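Alpha,alpha-trehalose-phosphate synthase (UDP-forming) (Burkholderia xenovorans, PDB 5V0T) is a family 20 glycosyltransferase of the two-domain GT-B fold, modelled here with uridine-5'-diphosphate and 6-o-phosphono-alpha-d-glucopyranose bound. Local coordinates at residues G35-D38 with A39-T43; D444-V447 with Q448-E451; H297-A300 with Q301-K304. One frame throughout, in Å; residues are numbered along the deposited sequence. Where two conformers were deposited one is given.

How the interactions relate
Three local contacts between residues one helical turn or so apart illustrate how short-range side-chain packing is met in different parts of the fold. Interactions 1 and 2 lie nearer the middle of the chain than interaction 3, their centres about 20 Å apart and their nearest atoms about 11 Å apart. Gly35 in interaction 1 is about 7 Å from the bound uridine-5'-diphosphate and the side chain of Leu449 in interaction 2 about 12 Å. Interaction 3 is a surface loop, centred about 44 Å from interaction 1 and 34 Å from interaction 2. None touches another; helix 454-466, which follows residues 444-451 in the chain, packs on residues 35-43.

Interaction 1: G35-D38 with A39-T43; sequences GVYD and ALKET
One face of the Tyr37 ring is turned towards Lys41 CB, and Tyr37 CE2 is 4.2 Å from Lys41 CD, so the two side chains brush rather than stack. The second flat group, the carboxylate of Asp38, meets the same lysine at its other end. Lys41 NZ forms a salt bridge with Asp38 OD1 at 3.0 Å, approaching from above the carboxylate plane, 36° out of it.

Lys41 reaches both neighbours because of its first torsion. CG sits between the backbone N and the carbonyl carbon (chi1 73°), and the chain beyond is extended, so it runs back along the helix, side by side with Asp38. On the way its methylenes pass over the backbone: CG is 3.5 Å from both Tyr37 O and Asp38 O. The nearby Asp38 carboxylate would be expected to favour the charged form of the ammonium group, with Glu245, a long and weak ion-pair partner, adding little.

Under these side chains the helix keeps its regular i to i+4 bonds, from Ala39 N to Gly35 O, Leu40 N to Val36 O (2.8 Å) and Lys41 N to Tyr37 O. The carbonyl oxygen of Asp38 is hydrogen-bonded to Tyr242 OH.

Helix 31-43 links the parallel neighbours 12-16 and 45-48 in a beta-alpha-beta crossover of the N-terminal Rossmann-like domain, and its first residues line the 6-o-phosphono-alpha-d-glucopyranose pocket. Val36 and Leu40 face the sheet, packing on Ile14 and Trp47. Helix 454-466 covers another flank, with Trp457 against Ala39 and with Ser455 and Arg458 binding the carboxylate of Glu42.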
loop_
_atom_site.group_PDB
_atom_site.type_symbol
_atom_site.label_atom_id
_atom_site.label_comp_id
_atom_site.label_asym_id
_atom_site.label_seq_id
_atom_site.Cartn_x
_atom_site.Cartn_y
_atom_site.Cartn_z
ATOM N N GLY A 35 -7.765 3.529 -1.492
ATOM C CA GLY A 35 -8.346 3.679 -0.171
ATOM C C GLY A 35 -8.797 5.097 0.107
ATOM O O GLY A 35 -9.866 5.311 0.680
ATOM N N VAL A 36 -7.985 6.084 -0.287
ATOM C CA VAL A 36 -8.357 7.477 -0.059
ATOM C C VAL A 36 -9.634 7.822 -0.816
ATOM O O VAL A 36 -10.528 8.494 -0.280
ATOM C CB VAL A 36 -7.193 8.416 -0.433
ATOM C CG1 VAL A 36 -7.661 9.863 -0.440
ATOM C CG2 VAL A 36 -6.057 8.254 0.545
ATOM N N TYR A 37 -9.761 7.350 -2.061
ATOM C CA TYR A 37 -10.969 7.660 -2.820
ATOM C C TYR A 37 -12.205 6.998 -2.209
ATOM O O TYR A 37 -13.275 7.610 -2.164
ATOM C CB TYR A 37 -10.819 7.254 -4.287
ATOM C CG TYR A 37 -11.988 7.724 -5.122
ATOM C CD1 TYR A 37 -12.198 9.077 -5.354
ATOM C CD2 TYR A 37 -12.908 6.822 -5.637
ATOM C CE1 TYR A 37 -13.276 9.519 -6.104
ATOM C CE2 TYR A 37 -13.995 7.251 -6.388
ATOM C CZ TYR A 37 -14.173 8.601 -6.617
ATOM O OH TYR A 37 -15.251 9.023 -7.362
ATOM N N ASP A 38 -12.085 5.748 -1.746
ATOM C CA ASP A 38 -13.192 5.115 -1.030
ATOM C C ASP A 38 -13.643 5.965 0.156
ATOM O O ASP A 38 -14.846 6.130 0.390
ATOM C CB ASP A 38 -12.786 3.720 -0.535
ATOM C CG ASP A 38 -12.984 2.626 -1.583
ATOM O OD1 ASP A 38 -13.648 2.883 -2.607
ATOM O OD2 ASP A 38 -12.458 1.507 -1.374
ATOM N N ALA A 39 -12.688 6.488 0.930
ATOM C CA ALA A 39 -13.013 7.308 2.099
ATOM C C ALA A 39 -13.646 8.635 1.699
ATOM O O ALA A 39 -14.657 9.053 2.281
ATOM C CB ALA A 39 -11.742 7.562 2.932
ATOM N N LEU A 40 -13.077 9.297 0.689
ATOM C CA LEU A 40 -13.465 10.662 0.352
ATOM C C LEU A 40 -14.812 10.738 -0.351
ATOM O O LEU A 40 -15.550 11.708 -0.147
ATOM C CB LEU A 40 -12.386 11.303 -0.521
ATOM C CG LEU A 40 -12.448 12.805 -0.781
ATOM C CD1 LEU A 40 -12.397 13.593 0.509
ATOM C CD2 LEU A 40 -11.305 13.209 -1.690
ATOM N N LYS A 41 -15.150 9.744 -1.184
ATOM C CA LYS A 41 -16.390 9.823 -1.945
ATOM C C LYS A 41 -17.611 9.844 -1.041
ATOM O O LYS A 41 -18.671 10.300 -1.470
ATOM C CB LYS A 41 -16.492 8.652 -2.931
ATOM C CG LYS A 41 -16.784 7.305 -2.276
ATOM C CD LYS A 41 -16.539 6.126 -3.227
ATOM C CE LYS A 41 -16.800 4.787 -2.527
ATOM N NZ LYS A 41 -16.407 3.613 -3.368
ATOM N N GLU A 42 -17.488 9.359 0.196
ATOM C CA GLU A 42 -18.646 9.306 1.081
ATOM C C GLU A 42 -18.912 10.670 1.707
ATOM O O GLU A 42 -20.053 11.138 1.731
ATOM C CB GLU A 42 -18.432 8.240 2.156
ATOM C CG GLU A 42 -19.692 7.889 2.935
ATOM C CD GLU A 42 -19.487 6.719 3.895
ATOM O OE1 GLU A 42 -18.341 6.481 4.316
ATOM O OE2 GLU A 42 -20.476 6.037 4.233
ATOM N N THR A 43 -17.864 11.330 2.199
ATOM C CA THR A 43 -18.032 12.647 2.797
ATOM C C THR A 43 -18.027 13.756 1.756
ATOM O O THR A 43 -18.634 14.800 1.984
ATOM C CB THR A 43 -16.915 12.930 3.810
ATOM O OG1 THR A 43 -15.661 12.972 3.123
ATOM C CG2 THR A 43 -16.855 11.846 4.870
#

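Interaction 2: D444-V447 with Q448-E451; sequences DMMV and QLRE
Arg450 runs past Met446, one turn earlier in the same helix, at a slant, and nearly every atom of its side chain meets that residue. CB lies 3.3 Å from Met446 O, the carbonyl that accepts the backbone bond of Arg450 N, and CG is equally near the same oxygen. With the chain extended from CG to NE, CD draws off to 4.0 Å from Met446 O. NE then forms a salt bridge with Asp244, which helps fix how the guanidinium is turned. The planar end is oblique to the methionine: NH1 is 3.6 Å from Met446 CB, and NH2 is 3.6 Å from Met446 CE. Met446 is bent at both later torsions (chi2 -58°, chi3 -78°), and these two bends bring CE round to the arginine while SD stays 4.2 Å from Leu449 CD1.

On the exposed flank Val447 and Glu451 run side by side, CG1 of the valine 3.8 Å from OE1 of the glutamate. Four successive i to i+4 backbone bonds, from Gln448 N to Glu451 N, keep the turn regular beneath these side chains.

Helix 435-451 is amphipathic: Met445 and Leu449 pack on helix 380-388, and Met446 on helix 243-252, while Asp444, Val447 and Glu451 face solvent. It leads into helix 454-466, which packs on helix 31-43, the C-terminal return to the N-terminal domain characteristic of GT-B glycosyltransferases.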
loop_
_atom_site.group_PDB
_atom_site.type_symbol
_atom_site.label_atom_id
_atom_site.label_comp_id
_atom_site.label_asym_id
_atom_site.label_seq_id
_atom_site.Cartn_x
_atom_site.Cartn_y
_atom_site.Cartn_z
ATOM N N ASP A 444 -14.448 -15.522 9.841
ATOM C CA ASP A 444 -13.792 -14.679 10.838
ATOM C C ASP A 444 -13.194 -13.435 10.201
ATOM O O ASP A 444 -13.300 -12.335 10.751
ATOM C CB ASP A 444 -12.699 -15.460 11.571
ATOM C CG ASP A 444 -13.235 -16.679 12.298
ATOM O OD1 ASP A 444 -14.451 -16.714 12.604
ATOM O OD2 ASP A 444 -12.432 -17.601 12.567
ATOM N N MET A 445 -12.556 -13.581 9.042
ATOM C CA MET A 445 -11.921 -12.417 8.443
ATOM C C MET A 445 -12.955 -11.413 7.948
ATOM O O MET A 445 -12.743 -10.202 8.058
ATOM C CB MET A 445 -10.986 -12.850 7.322
ATOM C CG MET A 445 -9.754 -13.565 7.855
ATOM S SD MET A 445 -8.503 -13.871 6.604
ATOM C CE MET A 445 -9.224 -15.224 5.686
ATOM N N MET A 446 -14.084 -11.893 7.415
ATOM C CA MET A 446 -15.118 -10.978 6.942
ATOM C C MET A 446 -15.680 -10.146 8.090
ATOM O O MET A 446 -15.960 -8.952 7.925
ATOM C CB MET A 446 -16.240 -11.754 6.237
ATOM C CG MET A 446 -15.829 -12.251 4.845
ATOM S SD MET A 446 -15.303 -10.955 3.676
ATOM C CE MET A 446 -16.886 -10.287 3.152
ATOM N N VAL A 447 -15.862 -10.761 9.260
ATOM C CA VAL A 447 -16.285 -10.002 10.436
ATOM C C VAL A 447 -15.289 -8.883 10.725
ATOM O O VAL A 447 -15.670 -7.721 10.912
ATOM C CB VAL A 447 -16.460 -10.938 11.643
ATOM C CG1 VAL A 447 -16.709 -10.136 12.911
ATOM C CG2 VAL A 447 -17.615 -11.904 11.382
ATOM N N GLN A 448 -13.991 -9.216 10.733
ATOM C CA GLN A 448 -12.959 -8.214 10.995
ATOM C C GLN A 448 -13.011 -7.096 9.961
ATOM O O GLN A 448 -13.025 -5.910 10.308
ATOM C CB GLN A 448 -11.580 -8.880 11.002
ATOM C CG GLN A 448 -10.452 -8.048 11.618
ATOM C CD GLN A 448 -10.088 -6.801 10.811
ATOM O OE1 GLN A 448 -10.018 -6.841 9.576
ATOM N NE2 GLN A 448 -9.854 -5.684 11.511
ATOM N N LEU A 449 -13.025 -7.464 8.678
ATOM C CA LEU A 449 -13.035 -6.477 7.605
ATOM C C LEU A 449 -14.285 -5.607 7.640
ATOM O O LEU A 449 -14.219 -4.423 7.299
ATOM C CB LEU A 449 -12.933 -7.182 6.253
ATOM C CG LEU A 449 -11.660 -7.984 6.024
ATOM C CD1 LEU A 449 -11.790 -8.843 4.784
ATOM C CD2 LEU A 449 -10.470 -7.043 5.913
ATOM N N ARG A 450 -15.432 -6.177 8.033
ATOM C CA ARG A 450 -16.671 -5.402 8.094
ATOM C C ARG A 450 -16.660 -4.411 9.247
ATOM O O ARG A 450 -17.092 -3.264 9.089
ATOM C CB ARG A 450 -17.878 -6.327 8.239
ATOM C CG ARG A 450 -18.355 -6.906 6.947
ATOM C CD ARG A 450 -19.676 -7.613 7.115
ATOM N NE ARG A 450 -19.880 -8.509 5.991
ATOM C CZ ARG A 450 -19.733 -9.821 6.070
ATOM N NH1 ARG A 450 -19.416 -10.373 7.233
ATOM N NH2 ARG A 450 -19.924 -10.576 4.998
ATOM N N GLU A 451 -16.200 -4.842 10.421
ATOM C CA GLU A 451 -16.207 -3.954 11.575
ATOM C C GLU A 451 -15.141 -2.878 11.462
ATOM O O GLU A 451 -15.255 -1.835 12.112
ATOM C CB GLU A 451 -16.010 -4.753 12.866
ATOM C CG GLU A 451 -17.110 -5.783 13.130
ATOM C CD GLU A 451 -16.986 -6.466 14.493
ATOM O OE1 GLU A 451 -17.952 -7.151 14.896
ATOM O OE2 GLU A 451 -15.928 -6.323 15.153
#

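Interaction 3: H297-A300 with Q301-K304; sequences HSTA and QRNK
With OG anti to the backbone N (chi1 176°), Ser298 lays its hydroxyl alongside Gln301, whose CG is 3.2 Å from that OG in a contact without a hydrogen bond. A more doubtful contact, present in one of the two modelled conformers of Thr299, depends on a chi1 of 67°, which turns CG2 to the side facing Arg302; the methyl then sits 3.6 Å above the guanidinium plane, over its centre. The arginine chain, extended from CG to NE, crosses the threonine obliquely and heads back to the preceding helix, where NE is hydrogen-bonded to Leu295 O and NH2 more weakly to Glu296 O.

The segment joins helix 284-297 to strand 305-310, completing a beta-alpha-beta crossover in the parallel sheet of the C-terminal Rossmann-like domain. A short 3-10 turn opens it: Gln301 N bonds to Ser298 O and Arg302 N to Thr299 O, both at 3.1 Å, each donor well above the carbonyl plane. A type II beta turn follows, closed by Lys304 N to Gln301 O at 3.0 Å, with Asn303 in the left-handed helical region. One water donates to Thr299 O and to Arg302 O (2.7 Å), tying the two turns together. Lys304 CG packs 3.3 Å from Ala300 O, and the lysine backbone pairs with that of Lys270.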
loop_
_atom_site.group_PDB
_atom_site.type_symbol
_atom_site.label_atom_id
_atom_site.label_comp_id
_atom_site.label_asym_id
_atom_site.label_seq_id
_atom_site.Cartn_x
_atom_site.Cartn_y
_atom_site.Cartn_z
ATOM N N HIS A 297 8.803 -30.686 -4.688
ATOM C CA HIS A 297 8.524 -31.665 -3.645
ATOM C C HIS A 297 7.187 -32.374 -3.808
ATOM O O HIS A 297 6.986 -33.420 -3.189
ATOM C CB HIS A 297 8.558 -30.995 -2.262
ATOM C CG HIS A 297 9.921 -30.528 -1.849
ATOM N ND1 HIS A 297 11.067 -30.891 -2.525
ATOM C CD2 HIS A 297 10.323 -29.732 -0.829
ATOM C CE1 HIS A 297 12.115 -30.336 -1.944
ATOM N NE2 HIS A 297 11.692 -29.631 -0.910
ATOM N N SER A 298 6.268 -31.844 -4.601
ATOM C CA SER A 298 4.948 -32.454 -4.726
ATOM C C SER A 298 4.713 -32.768 -6.199
ATOM O O SER A 298 4.268 -31.905 -6.955
ATOM C CB SER A 298 3.881 -31.538 -4.164
ATOM O OG SER A 298 2.598 -32.094 -4.373
ATOM N N THR A 299 5.036 -33.996 -6.614
ATOM C CA THR A 299 4.798 -34.346 -8.007
ATOM C C THR A 299 3.310 -34.335 -8.331
ATOM O O THR A 299 2.932 -34.022 -9.467
ATOM C CB THR A 299 5.421 -35.702 -8.345
ATOM O OG1 THR A 299 4.738 -36.751 -7.639
ATOM C CG2 THR A 299 6.897 -35.710 -7.977
ATOM N N ALA A 300 2.449 -34.597 -7.341
ATOM C CA ALA A 300 1.017 -34.585 -7.601
ATOM C C ALA A 300 0.503 -33.195 -7.952
ATOM O O ALA A 300 -0.556 -33.088 -8.577
ATOM C CB ALA A 300 0.249 -35.143 -6.400
ATOM N N GLN A 301 1.234 -32.135 -7.598
ATOM C CA GLN A 301 0.795 -30.789 -7.951
ATOM C C GLN A 301 1.129 -30.413 -9.391
ATOM O O GLN A 301 0.525 -29.475 -9.930
ATOM C CB GLN A 301 1.414 -29.748 -7.009
ATOM C CG GLN A 301 0.870 -29.752 -5.581
ATOM C CD GLN A 301 -0.607 -29.392 -5.492
ATOM O OE1 GLN A 301 -1.189 -28.839 -6.428
ATOM N NE2 GLN A 301 -1.223 -29.714 -4.359
ATOM N N ARG A 302 2.070 -31.111 -10.024
ATOM C CA ARG A 302 2.477 -30.753 -11.378
ATOM C C ARG A 302 1.326 -30.986 -12.347
ATOM O O ARG A 302 0.620 -31.994 -12.261
ATOM C CB ARG A 302 3.710 -31.553 -11.787
ATOM C CG ARG A 302 4.948 -31.212 -10.920
ATOM C CD ARG A 302 6.088 -32.177 -11.180
ATOM N NE ARG A 302 7.065 -32.123 -10.097
ATOM C CZ ARG A 302 8.139 -32.896 -10.017
ATOM N NH1 ARG A 302 8.383 -33.794 -10.964
ATOM N NH2 ARG A 302 8.963 -32.781 -8.984
ATOM N N ASN A 303 1.112 -30.016 -13.239
ATOM C CA ASN A 303 0.014 -29.986 -14.205
ATOM C C ASN A 303 -1.357 -29.936 -13.532
ATOM O O ASN A 303 -2.377 -30.078 -14.212
ATOM C CB ASN A 303 0.084 -31.172 -15.190
ATOM C CG ASN A 303 -0.260 -30.769 -16.623
ATOM O OD1 ASN A 303 -0.934 -29.762 -16.847
ATOM N ND2 ASN A 303 0.200 -31.557 -17.604
ATOM N N LYS A 304 -1.417 -29.722 -12.209
ATOM C CA LYS A 304 -2.687 -29.621 -11.498
ATOM C C LYS A 304 -2.918 -28.252 -10.874
ATOM O O LYS A 304 -3.953 -28.047 -10.233
ATOM C CB LYS A 304 -2.780 -30.699 -10.410
ATOM C CG LYS A 304 -2.586 -32.111 -10.949
ATOM C CD LYS A 304 -3.466 -32.351 -12.156
ATOM C CE LYS A 304 -3.520 -33.827 -12.543
ATOM N NZ LYS A 304 -4.420 -34.608 -11.661
HETATM O O HOH W 1 0.825 -34.619 -11.665
#